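Local coordinates for Lin1840 protein (PDB 4ZOC) that probably releases beta-D-glucose from terminal, non-reducing beta-D-glucosyl residues as a beta-glucosidase of beta-1,2-glucan metabolism, at residues 14-17 with 18-21; 71-74 with 75-79; 254-258 with 259-263; 666-669 with 670-674. The protein carries 2 engineered substitutions. All coordinates share one frame; numbering follows the deposited sequence.

Interaction 1 of 4, residues 14-17 with 18-21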
loop_
_atom_site.group_PDB
_atom_site.type_symbol
_atom_site.label_atom_id
_atom_site.label_comp_id
_atom_site.label_asym_id
_atom_site.label_seq_id
_atom_site.Cartn_x
_atom_site.Cartn_y
_atom_site.Cartn_z
ATOM N N THR A 14 7.816 47.090 10.353
ATOM C CA THR A 14 6.543 47.089 10.969
ATOM C C THR A 14 5.996 45.651 11.001
ATOM O O THR A 14 6.486 44.751 10.290
ATOM C CB THR A 14 5.489 47.941 10.223
ATOM O OG1 THR A 14 5.233 47.427 8.897
ATOM C CG2 THR A 14 5.914 49.447 10.171
ATOM N N LEU A 15 4.978 45.448 11.818
ATOM C CA LEU A 15 4.331 44.120 11.860
ATOM C C LEU A 15 3.853 43.787 10.444
ATOM O O LEU A 15 4.084 42.679 9.985
ATOM C CB LEU A 15 3.148 44.061 12.846
ATOM C CG LEU A 15 2.416 42.702 13.037
ATOM C CD1 LEU A 15 3.408 41.670 13.511
ATOM C CD2 LEU A 15 1.251 42.833 13.991
ATOM N N ASP A 16 3.189 44.717 9.762
ATOM C CA ASP A 16 2.624 44.395 8.468
ATOM C C ASP A 16 3.725 44.090 7.450
ATOM O O ASP A 16 3.548 43.211 6.561
ATOM C CB ASP A 16 1.722 45.507 7.952
ATOM C CG ASP A 16 0.315 45.455 8.494
ATOM O OD1 ASP A 16 -0.066 44.540 9.255
ATOM O OD2 ASP A 16 -0.457 46.382 8.122
ATOM N N GLU A 17 4.868 44.779 7.577
ATOM C CA GLU A 17 6.000 44.489 6.663
ATOM C C GLU A 17 6.539 43.062 6.922
ATOM O O GLU A 17 6.882 42.311 6.003
ATOM C CB GLU A 17 7.154 45.478 6.860
ATOM C CG GLU A 17 6.927 46.793 6.129
ATOM C CD GLU A 17 7.836 47.904 6.545
ATOM O OE1 GLU A 17 8.457 47.838 7.641
ATOM O OE2 GLU A 17 7.869 48.875 5.750
ATOM N N LYS A 18 6.670 42.719 8.192
ATOM C CA LYS A 18 7.172 41.381 8.567
ATOM C C LYS A 18 6.225 40.310 8.071
ATOM O O LYS A 18 6.697 39.308 7.493
ATOM C CB LYS A 18 7.385 41.240 10.071
ATOM C CG LYS A 18 8.490 42.120 10.538
ATOM C CD LYS A 18 8.911 41.907 11.975
ATOM C CE LYS A 18 7.872 42.398 12.951
ATOM N NZ LYS A 18 8.461 42.309 14.303
ATOM N N ILE A 19 4.928 40.515 8.222
ATOM C CA ILE A 19 3.932 39.542 7.765
ATOM C C ILE A 19 4.057 39.310 6.230
ATOM O O ILE A 19 4.139 38.156 5.772
ATOM C CB ILE A 19 2.488 39.992 8.149
ATOM C CG1 ILE A 19 2.232 39.992 9.706
ATOM C CG2 ILE A 19 1.425 39.183 7.359
ATOM C CD1 ILE A 19 0.894 40.619 10.093
ATOM N N ALA A 20 4.109 40.374 5.427
ATOM C CA ALA A 20 4.186 40.221 3.987
ATOM C C ALA A 20 5.482 39.614 3.502
ATOM O O ALA A 20 5.507 38.983 2.410
ATOM C CB ALA A 20 3.936 41.581 3.314
ATOM N N GLN A 21 6.566 39.793 4.277
ATOM C CA GLN A 21 7.850 39.193 3.945
ATOM C C GLN A 21 7.656 37.659 3.821
ATOM O O GLN A 21 8.420 37.027 3.133
ATOM C CB GLN A 21 8.953 39.516 5.035
ATOM C CG GLN A 21 10.362 39.095 4.682
ATOM C CD GLN A 21 10.954 39.660 3.423
ATOM O OE1 GLN A 21 11.869 39.061 2.858
ATOM N NE2 GLN A 21 10.549 40.875 3.043
HETATM O O HOH W 1 8.424 42.785 3.803
#

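Interaction 2 of 4, residues 71-74 with 75-79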
loop_
_atom_site.group_PDB
_atom_site.type_symbol
_atom_site.label_atom_id
_atom_site.label_comp_id
_atom_site.label_asym_id
_atom_site.label_seq_id
_atom_site.Cartn_x
_atom_site.Cartn_y
_atom_site.Cartn_z
ATOM N N GLY A 71 12.465 44.028 -14.207
ATOM C CA GLY A 71 11.346 44.982 -14.168
ATOM C C GLY A 71 10.686 44.953 -12.800
ATOM O O GLY A 71 10.386 45.978 -12.219
ATOM N N ILE A 72 10.444 43.726 -12.296
ATOM C CA ILE A 72 9.795 43.538 -11.037
ATOM C C ILE A 72 10.647 44.032 -9.901
ATOM O O ILE A 72 10.111 44.719 -9.018
ATOM C CB ILE A 72 9.405 42.052 -10.839
ATOM C CG1 ILE A 72 8.247 41.660 -11.761
ATOM C CG2 ILE A 72 9.011 41.769 -9.387
ATOM C CD1 ILE A 72 8.072 40.134 -11.846
ATOM N N GLN A 73 11.935 43.641 -9.876
ATOM C CA GLN A 73 12.831 44.011 -8.797
ATOM C C GLN A 73 13.027 45.566 -8.822
ATOM O O GLN A 73 13.064 46.247 -7.766
ATOM C CB GLN A 73 14.155 43.311 -8.965
ATOM C CG GLN A 73 15.160 43.474 -7.827
ATOM C CD GLN A 73 14.750 42.639 -6.609
ATOM O OE1 GLN A 73 13.766 42.977 -5.905
ATOM N NE2 GLN A 73 15.480 41.571 -6.350
ATOM N N GLU A 74 13.116 46.143 -10.010
ATOM C CA GLU A 74 13.340 47.608 -10.110
ATOM C C GLU A 74 12.164 48.394 -9.571
ATOM O O GLU A 74 12.325 49.286 -8.738
ATOM C CB GLU A 74 13.674 48.020 -11.593
ATOM C CG GLU A 74 14.275 49.427 -11.661
ATOM C CD GLU A 74 15.015 49.714 -12.944
ATOM O OE1 GLU A 74 14.712 49.057 -13.964
ATOM O OE2 GLU A 74 15.914 50.612 -12.917
ATOM N N ALA A 75 10.946 48.033 -9.985
ATOM C CA ALA A 75 9.738 48.651 -9.434
ATOM C C ALA A 75 9.616 48.416 -7.937
ATOM O O ALA A 75 9.321 49.309 -7.179
ATOM C CB ALA A 75 8.499 48.175 -10.175
ATOM N N TYR A 76 9.917 47.210 -7.482
ATOM C CA TYR A 76 9.727 46.892 -6.099
ATOM C C TYR A 76 10.656 47.745 -5.216
ATOM O O TYR A 76 10.229 48.259 -4.177
ATOM C CB TYR A 76 10.068 45.422 -5.874
ATOM C CG TYR A 76 9.776 44.923 -4.475
ATOM C CD1 TYR A 76 10.742 44.935 -3.504
ATOM C CD2 TYR A 76 8.583 44.338 -4.190
ATOM C CE1 TYR A 76 10.481 44.467 -2.222
ATOM C CE2 TYR A 76 8.329 43.773 -2.940
ATOM C CZ TYR A 76 9.299 43.848 -1.964
ATOM O OH TYR A 76 9.052 43.314 -0.706
ATOM N N LEU A 77 11.930 47.906 -5.627
ATOM C CA LEU A 77 12.871 48.647 -4.842
ATOM C C LEU A 77 12.641 50.157 -4.913
ATOM O O LEU A 77 13.054 50.852 -3.996
ATOM C CB LEU A 77 14.311 48.331 -5.245
ATOM C CG LEU A 77 14.872 46.946 -4.902
ATOM C CD1 LEU A 77 16.187 46.694 -5.543
ATOM C CD2 LEU A 77 15.008 46.767 -3.420
ATOM N N LYS A 78 11.984 50.650 -5.954
ATOM C CA LYS A 78 11.588 52.075 -5.964
ATOM C C LYS A 78 10.630 52.374 -4.792
ATOM O O LYS A 78 10.670 53.492 -4.245
ATOM C CB LYS A 78 10.903 52.495 -7.264
ATOM C CG LYS A 78 11.807 52.657 -8.452
ATOM C CD LYS A 78 11.025 53.073 -9.708
ATOM C CE LYS A 78 11.883 52.986 -10.970
ATOM N NZ LYS A 78 12.234 54.321 -11.524
ATOM N N THR A 79 9.777 51.406 -4.421
ATOM C CA THR A 79 8.722 51.620 -3.436
ATOM C C THR A 79 8.907 50.956 -2.080
ATOM O O THR A 79 8.213 51.310 -1.090
ATOM C CB THR A 79 7.365 51.240 -3.998
ATOM O OG1 THR A 79 7.329 49.856 -4.427
ATOM C CG2 THR A 79 7.018 52.182 -5.187
#

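Interaction 3 of 4, residues 254-258 with 259-263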
loop_
_atom_site.group_PDB
_atom_site.type_symbol
_atom_site.label_atom_id
_atom_site.label_comp_id
_atom_site.label_asym_id
_atom_site.label_seq_id
_atom_site.Cartn_x
_atom_site.Cartn_y
_atom_site.Cartn_z
ATOM N N ARG A 254 9.598 21.210 13.361
ATOM C CA ARG A 254 10.353 21.748 14.520
ATOM C C ARG A 254 11.275 20.667 15.135
ATOM O O ARG A 254 12.465 20.862 15.203
ATOM C CB ARG A 254 9.424 22.330 15.597
ATOM C CG ARG A 254 8.595 23.499 15.198
ATOM C CD ARG A 254 9.443 24.739 15.102
ATOM N NE ARG A 254 8.631 25.901 14.797
ATOM C CZ ARG A 254 9.095 27.128 14.673
ATOM N NH1 ARG A 254 10.410 27.322 14.724
ATOM N NH2 ARG A 254 8.245 28.100 14.381
ATOM N N ASP A 255 10.754 19.528 15.583
ATOM C CA ASP A 255 11.615 18.522 16.244
ATOM C C ASP A 255 12.595 17.831 15.312
ATOM O O ASP A 255 13.770 17.736 15.603
ATOM C CB ASP A 255 10.745 17.496 16.987
ATOM C CG ASP A 255 9.861 18.079 18.048
ATOM O OD1 ASP A 255 9.841 19.226 18.324
ATOM O OD2 ASP A 255 9.212 17.328 18.737
ATOM N N VAL A 256 12.100 17.322 14.165
ATOM C CA VAL A 256 12.934 16.541 13.236
ATOM C C VAL A 256 13.781 17.449 12.338
ATOM O O VAL A 256 15.015 17.347 12.322
ATOM C CB VAL A 256 12.101 15.530 12.435
ATOM C CG1 VAL A 256 12.987 14.734 11.474
ATOM C CG2 VAL A 256 11.324 14.577 13.400
ATOM N N LEU A 257 13.123 18.326 11.544
ATOM C CA LEU A 257 13.893 19.124 10.566
ATOM C C LEU A 257 14.774 20.157 11.210
ATOM O O LEU A 257 15.974 20.167 11.020
ATOM C CB LEU A 257 12.896 19.820 9.649
ATOM C CG LEU A 257 13.459 20.797 8.610
ATOM C CD1 LEU A 257 14.306 20.006 7.652
ATOM C CD2 LEU A 257 12.320 21.521 7.887
ATOM N N ARG A 258 14.226 20.978 12.072
ATOM C CA ARG A 258 15.059 22.070 12.678
ATOM C C ARG A 258 15.886 21.579 13.826
ATOM O O ARG A 258 17.009 22.049 14.006
ATOM C CB ARG A 258 14.256 23.325 13.052
ATOM C CG ARG A 258 13.629 23.924 11.803
ATOM C CD ARG A 258 13.198 25.326 12.099
ATOM N NE ARG A 258 12.381 25.911 11.050
ATOM C CZ ARG A 258 12.906 26.467 9.982
ATOM N NH1 ARG A 258 14.200 26.529 9.890
ATOM N NH2 ARG A 258 12.138 27.040 9.088
ATOM N N GLY A 259 15.375 20.600 14.542
ATOM C CA GLY A 259 16.058 20.063 15.740
ATOM C C GLY A 259 17.091 19.043 15.375
ATOM O O GLY A 259 18.303 19.335 15.357
ATOM N N GLU A 260 16.636 17.839 15.024
ATOM C CA GLU A 260 17.523 16.729 14.745
ATOM C C GLU A 260 18.384 16.926 13.511
ATOM O O GLU A 260 19.581 16.655 13.522
ATOM C CB GLU A 260 16.757 15.410 14.647
ATOM C CG GLU A 260 15.929 15.093 15.915
ATOM C CD GLU A 260 15.089 13.826 15.788
ATOM O OE1 GLU A 260 15.124 13.203 14.712
ATOM O OE2 GLU A 260 14.419 13.435 16.771
ATOM N N MET A 261 17.800 17.439 12.446
ATOM C CA MET A 261 18.560 17.676 11.226
ATOM C C MET A 261 19.279 19.033 11.234
ATOM O O MET A 261 20.036 19.303 10.350
ATOM C CB MET A 261 17.642 17.580 10.018
ATOM C CG MET A 261 17.210 16.137 9.733
ATOM S SD MET A 261 16.155 16.088 8.266
ATOM C CE MET A 261 15.543 14.415 8.485
ATOM N N GLU A 262 18.970 19.871 12.207
ATOM C CA GLU A 262 19.697 21.175 12.407
ATOM C C GLU A 262 19.530 22.101 11.235
ATOM O O GLU A 262 20.423 22.914 10.930
ATOM C CB GLU A 262 21.200 20.938 12.678
ATOM C CG GLU A 262 21.473 20.109 13.894
ATOM C CD GLU A 262 22.963 20.069 14.162
ATOM O OE1 GLU A 262 23.593 19.153 13.642
ATOM O OE2 GLU A 262 23.530 20.970 14.784
ATOM N N PHE A 263 18.371 22.038 10.579
ATOM C CA PHE A 263 18.134 22.937 9.438
ATOM C C PHE A 263 17.728 24.318 9.964
ATOM O O PHE A 263 16.778 24.431 10.738
ATOM C CB PHE A 263 17.053 22.342 8.562
ATOM C CG PHE A 263 16.614 23.237 7.443
ATOM C CD1 PHE A 263 17.507 23.467 6.371
ATOM C CD2 PHE A 263 15.378 23.908 7.464
ATOM C CE1 PHE A 263 17.170 24.341 5.356
ATOM C CE2 PHE A 263 15.041 24.795 6.414
ATOM C CZ PHE A 263 15.931 24.993 5.364
HETATM O O HOH W 2 17.975 24.655 13.709
#

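Interaction 4 of 4, residues 666-669 with 670-674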
loop_
_atom_site.group_PDB
_atom_site.type_symbol
_atom_site.label_atom_id
_atom_site.label_comp_id
_atom_site.label_asym_id
_atom_site.label_seq_id
_atom_site.Cartn_x
_atom_site.Cartn_y
_atom_site.Cartn_z
ATOM N N VAL A 666 32.131 2.366 -14.020
ATOM C CA VAL A 666 33.555 2.230 -14.398
ATOM C C VAL A 666 33.625 2.110 -15.903
ATOM O O VAL A 666 32.986 1.284 -16.466
ATOM C CB VAL A 666 34.229 1.003 -13.715
ATOM C CG1 VAL A 666 35.712 0.972 -13.992
ATOM C CG2 VAL A 666 34.061 1.014 -12.196
ATOM N N ALA A 667 34.374 3.006 -16.538
ATOM C CA ALA A 667 34.597 3.023 -17.974
ATOM C C ALA A 667 35.866 2.211 -18.353
ATOM O O ALA A 667 36.919 2.333 -17.697
ATOM C CB ALA A 667 34.767 4.452 -18.419
ATOM N N LEU A 668 35.723 1.325 -19.321
ATOM C CA LEU A 668 36.804 0.422 -19.678
ATOM C C LEU A 668 36.869 0.239 -21.168
ATOM O O LEU A 668 35.872 -0.124 -21.788
ATOM C CB LEU A 668 36.571 -0.955 -19.066
ATOM C CG LEU A 668 36.574 -1.001 -17.558
ATOM C CD1 LEU A 668 35.903 -2.260 -17.096
ATOM C CD2 LEU A 668 37.960 -0.879 -16.930
ATOM N N GLN A 669 38.049 0.447 -21.741
ATOM C CA GLN A 669 38.249 0.101 -23.124
ATOM C C GLN A 669 38.212 -1.392 -23.280
ATOM O O GLN A 669 38.287 -2.156 -22.301
ATOM C CB GLN A 669 39.594 0.668 -23.583
ATOM C CG GLN A 669 39.601 2.178 -23.629
ATOM C CD GLN A 669 38.706 2.723 -24.741
ATOM O OE1 GLN A 669 38.883 2.380 -25.892
ATOM N NE2 GLN A 669 37.724 3.551 -24.380
ATOM N N ALA A 670 38.156 -1.832 -24.519
ATOM C CA ALA A 670 38.272 -3.263 -24.798
ATOM C C ALA A 670 39.544 -3.845 -24.135
ATOM O O ALA A 670 40.630 -3.305 -24.249
ATOM C CB ALA A 670 38.291 -3.484 -26.291
ATOM N N GLY A 671 39.368 -4.927 -23.404
ATOM C CA GLY A 671 40.440 -5.590 -22.660
ATOM C C GLY A 671 40.990 -4.874 -21.443
ATOM O O GLY A 671 41.864 -5.425 -20.784
ATOM N N GLU A 672 40.493 -3.671 -21.127
ATOM C CA GLU A 672 41.018 -2.919 -20.002
ATOM C C GLU A 672 40.517 -3.446 -18.658
ATOM O O GLU A 672 39.401 -3.937 -18.570
ATOM C CB GLU A 672 40.668 -1.464 -20.134
ATOM C CG GLU A 672 41.282 -0.625 -19.048
ATOM C CD GLU A 672 41.049 0.842 -19.251
ATOM O OE1 GLU A 672 41.767 1.654 -18.594
ATOM O OE2 GLU A 672 40.140 1.219 -20.043
ATOM N N GLU A 673 41.413 -3.377 -17.659
ATOM C CA GLU A 673 41.187 -3.778 -16.296
ATOM C C GLU A 673 41.439 -2.576 -15.375
ATOM O O GLU A 673 42.391 -1.743 -15.597
ATOM C CB GLU A 673 42.115 -4.940 -15.935
ATOM C CG GLU A 673 41.757 -5.638 -14.670
ATOM C CD GLU A 673 42.681 -6.811 -14.375
ATOM O OE1 GLU A 673 43.675 -6.612 -13.687
ATOM O OE2 GLU A 673 42.425 -7.923 -14.829
ATOM N N LYS A 674 40.535 -2.439 -14.393
ATOM C CA LYS A 674 40.646 -1.436 -13.355
ATOM C C LYS A 674 40.290 -2.002 -12.009
ATOM O O LYS A 674 39.580 -2.963 -11.923
ATOM C CB LYS A 674 39.770 -0.239 -13.626
ATOM C CG LYS A 674 40.212 0.634 -14.801
ATOM C CD LYS A 674 39.276 1.841 -14.915
ATOM C CE LYS A 674 39.753 2.762 -15.995
ATOM N NZ LYS A 674 38.765 3.830 -16.264
HETATM O O HOH W 3 35.920 4.857 -15.094
HETATM O O HOH W 4 38.264 -0.153 -26.723
#

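Interaction 1 of 4, residues 14-17 with 18-21
Thr14 precedes a short helix, 15-21, in which Lys18 N, Ile19 N, Ala20 N and Gln21 N bond to the carbonyl oxygens of Thr14, Leu15, Asp16 and Glu17 in turn. Thr14 is the N-cap. Its OG1 accepts from Glu17 N at 3.0 Å. In return, Glu17 OE1 accepts from Thr14 N at 2.9 Å, on the anti side of the carboxylate and 31° out of its plane. For this the Glu17 side chain sets off beside its own backbone N (chi1 -81°) and then runs extended back to the helix start. OE1 also pairs with Arg81.

On another face, Leu15 CG meets Ile19 CD1 at 3.9 Å. Lys18 lays its CG over Thr14 O, 3.3 Å away, and its ammonium goes on to Asp326 and Glu322. A water accepts from Gln21 NE2 and donates to Glu17 O at 2.7 Å, bridging one turn. The other end of that amide, Gln21 OE1, accepts from Lys336.

The reciprocal Thr14-Glu17 bonds make a capping box. It starts helix 15-21, which leads into strand 23-25 of the TIM barrel.

Interaction 2 of 4, residues 71-74 with 75-79
Gln73 and Leu77, one turn apart on the same helix, make the closest meeting between side-chain carbons across this contact. Gln73 CG lies 4.1 Å from Leu77 CD1, and the two chains run at a slant to one another. Gln73 starts out opposite its own backbone N (chi1 -174°), which sets CG beside the carbonyl carbon and near Leu77 CD1. The bend at the next bond (chi2 74°) then directs the amide to other partners: OE1 accepts from Leu86 N, and NE2 donates to Pro345 O. Both ends of the amide are thus held, which fixes its flip.

Leu77 CG stands beside its own backbone N and comes within 3.5 Å of Gln73 O. The same oxygen accepts from Leu77 N at 2.9 Å. Tyr76 CB sits 3.2 Å from Ile72 O, but the ring turns away from residues 71-74.

Glu74 and Lys78 lie on a more open face. Lys78 CG rests 3.4 Å from Glu74 O. The charged ends do not meet: Glu74 OE2 and Lys78 NZ are 5.4 Å apart, so any attraction is probably modest, and Glu74 has a long, weak ion pair with Lys350 instead. Ala75 N bonds to Gly71 O at 3.1 Å, in the usual helical pattern.

Helix 66-79 is the crossover helix of a beta-alpha-beta unit, between strands 59-61 and 87-90 of the barrel. Ile72 and Gln73 pack on Phe88 of strand 87-90, and Ile72 also touches Pro27.

Interaction 3 of 4, residues 254-258 with 259-263
Val256 O receives the N-H of Met261 N at 2.8 Å, almost straight along the C=O direction. The partners are five residues apart, not four, so this is a wide turn. Glu260 N to Asp255 O repeats the step at 2.9 Å, and Gly259 N to Arg254 O follows it weakly. Phe263 N reaches back still further, to Leu257 O at 3.1 Å. Glu262, with positive phi (63°), turns the chain out of the helix.

Met261 CE lies alongside Val256 CG1 at 3.9 Å, both chains pointing the same way. Leu257 runs beside Phe263, with CD1 3.7 Å from Phe263 CB. Arg258 stretches past the ring. Its guanidinium is 24° from the ring plane, and NH1 makes only a weak bond to Phe263 O. The firmer partners of Arg258 are Gly265 O at NH1, and Gly297 O with the carboxylate of Asp299 at NH2. Leu257 and Met261 also touch Phe193 of strand 187-193.

Repeated five-residue bonds mark a pi-type turn. Here it lies in the last part of helix 250-260, from which the chain passes to strand 266-268 of the TIM barrel.

Interaction 4 of 4, residues 666-669 with 670-674
Lys674 and Leu668 run antiparallel to one another, side chain along side chain, between strands 659-668 and 673-680. Leu668 CD2 presses on Lys674 CG at 3.4 Å, tighter than usual for two carbons. Val666 passes Lys674 in the same opposed sense, its CG1 3.8 Å from Lys674 CD. The lysine chain leaves beside its own backbone N (chi1 -70°) and is extended beyond CG. That stretch brings NZ to Ala667 O at 2.8 Å, where it donates a hydrogen bond from 16° off the carbonyl plane. A water accepts from Ala667 N, and more weakly from NZ.

Glu672, two residues before Lys674, sends its side chain toward the same segment. Its chain is extended, and OE2 accepts from Gln669 N at 2.8 Å, using the anti lone pair. The bond is nearly straight. Glu672 N gives a bond back to Gln669 O at 2.9 Å, from well above the carbonyl plane. These two bonds clasp the type II turn from Gln669 to Glu672, in which Gly671 takes the positive phi.

Gln669 crosses Glu672 at a slant, with amide and carboxylate planes 59° apart. Its chain curls so that OE1 takes a bond from a second water, 2.7 Å away, which also accepts from Ala670 N.

The turn passes the chain from one sheet to another in the fibronectin type III-like domain. Strand 659-668 pairs with strand 638-648, and strand 673-680 with strand 624-632. Val666 and Leu668 reach across to Ile630 of the second sheet.

The four contacts follow one another along the chain; none nests in or crosses another. Each is local and closes no long loop. Interactions 1, 2 and 3 belong to the N-terminal TIM barrel. The first starts the helix before strand 23-25, the second lies on the helix between strands 59-61 and 87-90, and the third lies late in the helix before strand 266-268. Interactions 1 and 2 are neighbours, with nearest atoms about 5 Å apart but not touching. Interaction 3 is about 26 Å from interaction 1, centre to centre. Interaction 4 stands apart in the fibronectin type III-like domain, about 61 Å from interaction 1 between centres, and joins two sheets there.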